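Long-range contacts in aminodeoxyfutalosine deaminase (Deinococcus radiodurans, PDB 2IMR), which deaminates aminodeoxyfutalosine to futalosine in menaquinone biosynthesis, using one zinc ion per subunit, and acts more weakly on adenosine and related nucleosides: residues Leu112-Trp117 with Val241-Thr246; Pro119-Arg124 with Ser355-Glu360; Leu301-Asn306 with Val323-Ser328. One frame throughout, in Å; residues are numbered along the deposited sequence.

Contact 1: residues Leu112-Trp117 with Val241-Thr246; sequences LPYFQW and VAEHPT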
loop_
_atom_site.group_PDB
_atom_site.type_symbol
_atom_site.label_atom_id
_atom_site.label_comp_id
_atom_site.label_asym_id
_atom_site.label_seq_id
_atom_site.Cartn_x
_atom_site.Cartn_y
_atom_site.Cartn_z
ATOM N N LEU A 112 17.802 -0.718 7.126
ATOM C CA LEU A 112 17.273 0.644 7.154
ATOM C C LEU A 112 17.534 1.372 8.479
ATOM O O LEU A 112 16.811 1.191 9.460
ATOM C CB LEU A 112 15.771 0.605 6.854
ATOM C CG LEU A 112 15.394 -0.169 5.582
ATOM C CD1 LEU A 112 13.894 -0.049 5.319
ATOM C CD2 LEU A 112 16.180 0.377 4.396
ATOM N N PRO A 113 18.570 2.223 8.511
ATOM C CA PRO A 113 18.969 2.996 9.690
ATOM C C PRO A 113 17.859 3.745 10.421
ATOM O O PRO A 113 17.789 3.699 11.651
ATOM C CB PRO A 113 20.030 3.942 9.133
ATOM C CG PRO A 113 20.682 3.104 8.086
ATOM C CD PRO A 113 19.488 2.490 7.389
ATOM N N TYR A 114 16.990 4.427 9.677
ATOM C CA TYR A 114 15.924 5.195 10.308
ATOM C C TYR A 114 14.900 4.365 11.073
ATOM O O TYR A 114 14.161 4.901 11.900
ATOM C CB TYR A 114 15.238 6.112 9.286
ATOM C CG TYR A 114 14.703 5.427 8.058
ATOM C CD1 TYR A 114 13.384 4.978 8.007
ATOM C CD2 TYR A 114 15.509 5.246 6.930
ATOM C CE1 TYR A 114 12.875 4.374 6.872
ATOM C CE2 TYR A 114 15.009 4.636 5.783
ATOM C CZ TYR A 114 13.688 4.203 5.763
ATOM O OH TYR A 114 13.178 3.604 4.635
ATOM N N PHE A 115 14.848 3.062 10.811
ATOM C CA PHE A 115 13.930 2.209 11.554
ATOM C C PHE A 115 14.516 2.057 12.955
ATOM O O PHE A 115 13.791 2.008 13.947
ATOM C CB PHE A 115 13.802 0.824 10.911
ATOM C CG PHE A 115 12.626 0.688 9.987
ATOM C CD1 PHE A 115 12.554 1.430 8.812
ATOM C CD2 PHE A 115 11.592 -0.189 10.289
ATOM C CE1 PHE A 115 11.472 1.297 7.950
ATOM C CE2 PHE A 115 10.499 -0.328 9.433
ATOM C CZ PHE A 115 10.442 0.417 8.259
ATOM N N GLN A 116 15.841 1.986 13.018
ATOM C CA GLN A 116 16.555 1.834 14.279
ATOM C C GLN A 116 16.437 3.082 15.149
ATOM O O GLN A 116 16.447 2.997 16.379
ATOM C CB GLN A 116 18.034 1.545 14.006
ATOM C CG GLN A 116 18.286 0.323 13.133
ATOM C CD GLN A 116 17.704 -0.944 13.728
ATOM O OE1 GLN A 116 17.947 -1.262 14.894
ATOM N NE2 GLN A 116 16.934 -1.679 12.927
ATOM N N TRP A 117 16.327 4.243 14.512
ATOM C CA TRP A 117 16.225 5.494 15.250
ATOM C C TRP A 117 14.931 5.598 16.048
ATOM O O TRP A 117 14.807 6.447 16.931
ATOM C CB TRP A 117 16.363 6.689 14.298
ATOM C CG TRP A 117 17.647 6.670 13.512
ATOM C CD1 TRP A 117 18.805 6.029 13.853
ATOM C CD2 TRP A 117 17.903 7.316 12.256
ATOM N NE1 TRP A 117 19.760 6.230 12.887
ATOM C CE2 TRP A 117 19.236 7.016 11.896
ATOM C CE3 TRP A 117 17.134 8.116 11.398
ATOM C CZ2 TRP A 117 19.819 7.488 10.712
ATOM C CZ3 TRP A 117 17.716 8.585 10.218
ATOM C CH2 TRP A 117 19.045 8.268 9.889
ATOM N N VAL A 241 9.776 3.573 -2.153
ATOM C CA VAL A 241 10.619 4.634 -2.696
ATOM C C VAL A 241 10.512 5.965 -1.965
ATOM O O VAL A 241 9.411 6.425 -1.657
ATOM C CB VAL A 241 10.291 4.872 -4.191
ATOM C CG1 VAL A 241 11.215 5.940 -4.775
ATOM C CG2 VAL A 241 10.431 3.565 -4.960
ATOM N N ALA A 242 11.670 6.567 -1.694
ATOM C CA ALA A 242 11.760 7.868 -1.028
ATOM C C ALA A 242 10.966 7.971 0.277
ATOM O O ALA A 242 10.328 8.995 0.554
ATOM C CB ALA A 242 11.323 8.974 -1.996
ATOM N N GLU A 243 11.036 6.923 1.089
ATOM C CA GLU A 243 10.310 6.901 2.354
ATOM C C GLU A 243 10.802 7.936 3.359
ATOM O O GLU A 243 10.003 8.710 3.879
ATOM C CB GLU A 243 10.372 5.504 2.982
ATOM C CG GLU A 243 9.648 5.421 4.330
ATOM C CD GLU A 243 9.651 4.031 4.919
ATOM O OE1 GLU A 243 10.528 3.226 4.540
ATOM O OE2 GLU A 243 8.788 3.746 5.778
ATOM N N HIS A 244 12.110 7.958 3.619
ATOM C CA HIS A 244 12.699 8.890 4.582
ATOM C C HIS A 244 13.504 9.975 3.855
ATOM O O HIS A 244 14.086 9.720 2.804
ATOM C CB HIS A 244 13.598 8.102 5.548
ATOM C CG HIS A 244 13.957 8.842 6.799
ATOM N ND1 HIS A 244 15.055 9.668 6.890
ATOM C CD2 HIS A 244 13.354 8.885 8.012
ATOM C CE1 HIS A 244 15.114 10.188 8.104
ATOM N NE2 HIS A 244 14.093 9.729 8.803
ATOM N N PRO A 245 13.531 11.205 4.396
ATOM C CA PRO A 245 14.289 12.266 3.723
ATOM C C PRO A 245 15.765 11.956 3.488
ATOM O O PRO A 245 16.354 12.441 2.520
ATOM C CB PRO A 245 14.078 13.482 4.633
ATOM C CG PRO A 245 13.795 12.880 5.977
ATOM C CD PRO A 245 12.903 11.710 5.629
ATOM N N THR A 246 16.361 11.150 4.362
ATOM C CA THR A 246 17.768 10.800 4.222
ATOM C C THR A 246 18.038 9.936 2.983
ATOM O O THR A 246 19.189 9.777 2.570
ATOM C CB THR A 246 18.296 10.087 5.489
ATOM O OG1 THR A 246 17.403 9.033 5.863
ATOM C CG2 THR A 246 18.410 11.079 6.644
HETATM O O HOH W 1 13.906 5.879 2.963
#
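Tyr114 lays its ring over the side chain of His244, the two rings forming an offset stack with centroids 4.7 Å apart and planes inclined by 17°. Each residue also sets its methylene on the other's ring: His244 CB sits over the centre of the tyrosine, 3.6 Å from the ring centroid, while Tyr114 CB makes the return CH-pi contact nearer the rim of the imidazole. Trp117 completes an aromatic cluster, bringing the edge of its six-membered ring toward the imidazole, offset edge-to-face, with CZ3 3.7 Å from His244 CE1. His244 is also the N-cap of helix 245-253, which follows strand 238-241 of the amidohydrolase barrel; its ND1 accepts from Thr246 N at 3.2 Å and is hydrogen-bonded to Thr246 OG1 at 2.6 Å, two partners that help fix the ring's rotation. With CG between the backbone N and carbonyl carbon (chi1 55°), Tyr114 sends its hydroxyl to Glu243, the probable proton donor, donating to OE1 at 2.7 Å from above the carboxylate plane. A phenylalanine here would probably keep the stack but leave Glu243 OE1 without this donor and the carboxylate freer to turn. Water 1 bridges the same hydroxyl, by a weak bond, to His244 N.

Contact 2: residues Pro119-Arg124 with Ser355-Glu360; sequences PEVVIR and SVASGE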
loop_
_atom_site.group_PDB
_atom_site.type_symbol
_atom_site.label_atom_id
_atom_site.label_comp_id
_atom_site.label_asym_id
_atom_site.label_seq_id
_atom_site.Cartn_x
_atom_site.Cartn_y
_atom_site.Cartn_z
ATOM N N PRO A 119 13.151 3.217 18.329
ATOM C CA PRO A 119 13.160 1.984 19.126
ATOM C C PRO A 119 11.851 1.210 19.175
ATOM O O PRO A 119 11.840 -0.003 18.964
ATOM C CB PRO A 119 13.590 2.474 20.508
ATOM C CG PRO A 119 14.504 3.611 20.179
ATOM C CD PRO A 119 13.726 4.334 19.102
ATOM N N GLU A 120 10.755 1.907 19.458
ATOM C CA GLU A 120 9.449 1.266 19.546
ATOM C C GLU A 120 9.105 0.472 18.286
ATOM O O GLU A 120 8.493 -0.590 18.363
ATOM C CB GLU A 120 8.360 2.307 19.827
ATOM C CG GLU A 120 6.994 1.698 20.122
ATOM C CD GLU A 120 6.014 2.687 20.740
ATOM O OE1 GLU A 120 6.295 3.204 21.845
ATOM O OE2 GLU A 120 4.956 2.948 20.125
ATOM N N VAL A 121 9.500 0.983 17.125
ATOM C CA VAL A 121 9.222 0.280 15.878
ATOM C C VAL A 121 10.002 -1.030 15.803
ATOM O O VAL A 121 9.454 -2.066 15.436
ATOM C CB VAL A 121 9.584 1.138 14.653
ATOM C CG1 VAL A 121 9.434 0.310 13.370
ATOM C CG2 VAL A 121 8.678 2.363 14.608
ATOM N N VAL A 122 11.283 -0.987 16.147
ATOM C CA VAL A 122 12.084 -2.202 16.102
ATOM C C VAL A 122 11.526 -3.213 17.102
ATOM O O VAL A 122 11.387 -4.396 16.792
ATOM C CB VAL A 122 13.560 -1.913 16.430
ATOM C CG1 VAL A 122 14.362 -3.208 16.407
ATOM C CG2 VAL A 122 14.127 -0.929 15.417
ATOM N N ILE A 123 11.192 -2.733 18.295
ATOM C CA ILE A 123 10.637 -3.584 19.342
ATOM C C ILE A 123 9.330 -4.243 18.899
ATOM O O ILE A 123 9.155 -5.452 19.053
ATOM C CB ILE A 123 10.371 -2.770 20.631
ATOM C CG1 ILE A 123 11.699 -2.287 21.217
ATOM C CG2 ILE A 123 9.612 -3.623 21.644
ATOM C CD1 ILE A 123 11.550 -1.380 22.426
ATOM N N ARG A 124 8.420 -3.443 18.347
ATOM C CA ARG A 124 7.130 -3.946 17.884
ATOM C C ARG A 124 7.278 -4.907 16.706
ATOM O O ARG A 124 6.465 -5.811 16.526
ATOM C CB ARG A 124 6.221 -2.782 17.467
ATOM C CG ARG A 124 5.737 -1.890 18.607
ATOM C CD ARG A 124 4.933 -0.705 18.068
ATOM N NE ARG A 124 3.742 -1.128 17.332
ATOM C CZ ARG A 124 2.559 -1.371 17.889
ATOM N NH1 ARG A 124 2.396 -1.230 19.200
ATOM N NH2 ARG A 124 1.535 -1.764 17.137
ATOM N N SER A 355 3.313 -2.448 7.990
ATOM C CA SER A 355 3.238 -3.469 9.043
ATOM C C SER A 355 2.800 -2.792 10.344
ATOM O O SER A 355 2.902 -1.570 10.474
ATOM C CB SER A 355 4.600 -4.131 9.252
ATOM O OG SER A 355 5.384 -3.389 10.167
ATOM N N VAL A 356 2.323 -3.574 11.311
ATOM C CA VAL A 356 1.878 -2.992 12.575
ATOM C C VAL A 356 3.025 -2.438 13.416
ATOM O O VAL A 356 2.797 -1.723 14.397
ATOM C CB VAL A 356 1.100 -4.017 13.429
ATOM C CG1 VAL A 356 -0.189 -4.404 12.723
ATOM C CG2 VAL A 356 1.963 -5.240 13.689
ATOM N N ALA A 357 4.259 -2.766 13.047
ATOM C CA ALA A 357 5.404 -2.260 13.794
ATOM C C ALA A 357 5.404 -0.733 13.761
ATOM O O ALA A 357 5.724 -0.085 14.760
ATOM C CB ALA A 357 6.702 -2.795 13.207
ATOM N N SER A 358 5.034 -0.161 12.618
ATOM C CA SER A 358 5.011 1.294 12.475
ATOM C C SER A 358 3.627 1.861 12.171
ATOM O O SER A 358 3.395 3.062 12.347
ATOM C CB SER A 358 5.989 1.730 11.372
ATOM O OG SER A 358 5.599 1.239 10.097
ATOM N N GLY A 359 2.710 1.006 11.730
ATOM C CA GLY A 359 1.371 1.468 11.394
ATOM C C GLY A 359 0.285 1.270 12.442
ATOM O O GLY A 359 -0.875 1.593 12.195
ATOM N N GLU A 360 0.652 0.733 13.600
ATOM C CA GLU A 360 -0.297 0.505 14.689
ATOM C C GLU A 360 -1.236 -0.678 14.466
ATOM O O GLU A 360 -1.209 -1.644 15.236
ATOM C CB GLU A 360 -1.126 1.772 14.952
ATOM C CG GLU A 360 -0.345 2.913 15.579
ATOM C CD GLU A 360 -1.218 4.125 15.860
ATOM O OE1 GLU A 360 -2.312 3.959 16.446
ATOM O OE2 GLU A 360 -0.810 5.245 15.500
#
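Arg124 lies along the first turn of helix 356-359, its CB packed 3.8 Å from Ala357 CA. CG leaves anti to the carbonyl carbon and the chain bends at chi3 (61°), carrying CD past Ala357 O at 3.5 Å and turning the guanidinium group toward Val356 O. There NE donates to Val356 O at 3.1 Å and NH2 donates to the same oxygen at 3.0 Å, a side-on grip by two nitrogens on one atom. The oxygen lies in the guanidinium plane, whereas both donors reach it from one face of its own carbonyl plane, with N-H...O angles of 147° and 152°. Beside this polar grip, Val121 of the same helix packs CG1 4.1 Å from Ala357 CB, and Ala357 CB also rests 3.6 Å from Val121 O. Val121 CG1 also touches Ser358 CB (4.2 Å), while the serine hydroxyl bonds to Ser328. Helix 119-125 is thus joined to the short helix that follows the zinc ligand Asp354, and Ser355 caps that helix, accepting from Ala357 N. Two N-H groups on a carbonyl that also takes a weak helical bond from Glu360 N imply that the positive charge of Arg124 probably polarises this peptide, whose carbonyl offers a dipole rather than a counter-charge.

Contact 3: residues Leu301-Asn306 with Val323-Ser328; sequences LVHMVN and VTCPRS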
loop_
_atom_site.group_PDB
_atom_site.type_symbol
_atom_site.label_atom_id
_atom_site.label_comp_id
_atom_site.label_asym_id
_atom_site.label_seq_id
_atom_site.Cartn_x
_atom_site.Cartn_y
_atom_site.Cartn_z
ATOM N N LEU A 301 4.529 2.412 -6.545
ATOM C CA LEU A 301 5.544 2.980 -5.669
ATOM C C LEU A 301 4.966 3.264 -4.288
ATOM O O LEU A 301 3.949 3.947 -4.157
ATOM C CB LEU A 301 6.099 4.264 -6.287
ATOM C CG LEU A 301 6.575 4.109 -7.739
ATOM C CD1 LEU A 301 7.061 5.457 -8.258
ATOM C CD2 LEU A 301 7.689 3.060 -7.827
ATOM N N VAL A 302 5.635 2.746 -3.263
ATOM C CA VAL A 302 5.175 2.903 -1.886
ATOM C C VAL A 302 5.884 4.003 -1.093
ATOM O O VAL A 302 7.096 4.190 -1.214
ATOM C CB VAL A 302 5.315 1.567 -1.135
ATOM C CG1 VAL A 302 4.707 1.680 0.261
ATOM C CG2 VAL A 302 4.638 0.461 -1.940
ATOM N N HIS A 303 5.095 4.719 -0.289
ATOM C CA HIS A 303 5.545 5.819 0.560
ATOM C C HIS A 303 5.690 7.091 -0.261
ATOM O O HIS A 303 4.831 7.967 -0.186
ATOM C CB HIS A 303 6.846 5.451 1.285
ATOM C CG HIS A 303 6.679 4.319 2.258
ATOM N ND1 HIS A 303 5.703 4.320 3.233
ATOM C CD2 HIS A 303 7.335 3.142 2.382
ATOM C CE1 HIS A 303 5.763 3.190 3.915
ATOM N NE2 HIS A 303 6.744 2.457 3.419
ATOM N N MET A 304 6.769 7.202 -1.031
ATOM C CA MET A 304 6.954 8.359 -1.902
ATOM C C MET A 304 6.738 9.685 -1.188
ATOM O O MET A 304 6.053 10.578 -1.701
ATOM C CB MET A 304 5.975 8.259 -3.070
ATOM C CG MET A 304 6.234 7.083 -3.989
ATOM S SD MET A 304 7.719 7.391 -4.945
ATOM C CE MET A 304 7.043 8.500 -6.224
ATOM N N VAL A 305 7.332 9.821 -0.013
ATOM C CA VAL A 305 7.175 11.029 0.779
ATOM C C VAL A 305 8.142 12.132 0.381
ATOM O O VAL A 305 7.764 13.294 0.249
ATOM C CB VAL A 305 7.364 10.713 2.284
ATOM C CG1 VAL A 305 7.407 12.001 3.103
ATOM C CG2 VAL A 305 6.225 9.825 2.762
ATOM N N ASN A 306 9.395 11.763 0.169
ATOM C CA ASN A 306 10.403 12.748 -0.163
ATOM C C ASN A 306 10.737 12.787 -1.645
ATOM O O ASN A 306 11.753 12.259 -2.089
ATOM C CB ASN A 306 11.619 12.468 0.711
ATOM C CG ASN A 306 11.275 12.550 2.193
ATOM O OD1 ASN A 306 11.243 13.636 2.770
ATOM N ND2 ASN A 306 10.976 11.403 2.804
ATOM N N VAL A 323 1.159 4.055 -3.154
ATOM C CA VAL A 323 0.466 3.696 -1.924
ATOM C C VAL A 323 1.052 4.516 -0.785
ATOM O O VAL A 323 2.268 4.548 -0.600
ATOM C CB VAL A 323 0.621 2.197 -1.580
ATOM C CG1 VAL A 323 -0.154 1.880 -0.296
ATOM C CG2 VAL A 323 0.115 1.340 -2.725
ATOM N N THR A 324 0.196 5.196 -0.030
ATOM C CA THR A 324 0.672 5.989 1.094
ATOM C C THR A 324 0.220 5.297 2.385
ATOM O O THR A 324 -0.866 4.722 2.429
ATOM C CB THR A 324 0.132 7.447 1.017
ATOM O OG1 THR A 324 0.604 8.209 2.138
ATOM C CG2 THR A 324 -1.385 7.465 1.003
ATOM N N CYS A 325 1.079 5.326 3.408
ATOM C CA CYS A 325 0.807 4.720 4.716
ATOM C C CYS A 325 0.968 5.852 5.738
ATOM O O CYS A 325 2.031 6.027 6.336
ATOM C CB CYS A 325 1.817 3.594 5.002
ATOM S SG CYS A 325 1.893 2.277 3.732
ATOM N N PRO A 326 -0.096 6.640 5.947
ATOM C CA PRO A 326 -0.122 7.780 6.872
ATOM C C PRO A 326 0.493 7.594 8.256
ATOM O O PRO A 326 1.488 8.235 8.589
ATOM C CB PRO A 326 -1.605 8.133 6.936
ATOM C CG PRO A 326 -2.084 7.770 5.578
ATOM C CD PRO A 326 -1.427 6.430 5.360
ATOM N N ARG A 327 -0.096 6.734 9.074
ATOM C CA ARG A 327 0.431 6.544 10.416
ATOM C C ARG A 327 1.883 6.100 10.433
ATOM O O ARG A 327 2.684 6.620 11.209
ATOM C CB ARG A 327 -0.447 5.559 11.186
ATOM C CG ARG A 327 -1.817 6.139 11.486
ATOM C CD ARG A 327 -2.679 5.160 12.260
ATOM N NE ARG A 327 -2.938 3.947 11.493
ATOM C CZ ARG A 327 -3.691 2.943 11.927
ATOM N NH1 ARG A 327 -4.262 3.006 13.128
ATOM N NH2 ARG A 327 -3.874 1.875 11.164
ATOM N N SER A 328 2.226 5.145 9.574
ATOM C CA SER A 328 3.594 4.661 9.512
ATOM C C SER A 328 4.577 5.803 9.256
ATOM O O SER A 328 5.604 5.902 9.928
ATOM C CB SER A 328 3.741 3.605 8.411
ATOM O OG SER A 328 5.079 3.141 8.342
HETATM O O HOH W 2 3.196 7.664 2.104
#
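His303 and Cys325 meet where two neighbouring parallel strands end, the sulfur lying obliquely to the imidazole, with SG 4.0 Å from CE1 of His303. The ring leaves its backbone with CG anti to the carbonyl carbon (chi1 -65°), which brings CE1 across to the cysteine although the CB itself is directed away from 323-328. One face of the imidazole is covered by Val302 CG1, 3.7 Å above its plane and over its centre, and ND1 has a weak hydrogen bond with Asn329 OD1. In this position His303 stands about 3 Å from the side chain of Glu243 and about 4 Å from the zinc ion, nearest atoms in each case, within the active site. Val302 and Val323 form a parallel bridge and direct their side chains to the same face of the sheet, CG2 of Val302 lying 4.4 Å from CB of Val323. The backbones are joined by Val323 N donating to Leu301 O at 3.0 Å and by His303 N donating to Val323 O at 2.8 Å. Where the strands diverge, water 2 links the two segments, donating to His303 O at 2.8 Å and hydrogen-bonded to Thr324 OG1. Ser328, in the helix that starts just after Cys325, which holds the N-cap position, turns its hydroxyl to Ser358 and to the zinc ligand Asp354. Strands 300-303 and 322-324 are consecutive in a beta-alpha-beta crossover through helix 309-318; strand 238-241 flanks strand 300-303, and strand 349-351 flanks strand 322-324, while helix 365-374 packs against Pro326 and Arg327.

How the contacts relate
All three contacts belong to the amidohydrolase barrel and lie near the zinc site. Their centres are about 12 Å (contacts 1 and 3), about 14 Å (1 and 2) and about 15 Å (2 and 3) apart. Along the chain, contacts 1 and 2 cross, since helices 113-116 and 119-125 follow each other before their partners; contact 1 closes before contact 3 opens, and contact 3 is nested within the loop closed by contact 2. Contacts 1 and 3 share a parallel sheet, strand 238-241 pairing with strand 300-303. Phe115 packs on Val121 between contacts 1 and 2, and a serine pair joins contacts 2 and 3. Through contacts 1 and 2 the two consecutive helices are tied to segments that hold the probable proton donor or adjoin metal ligands.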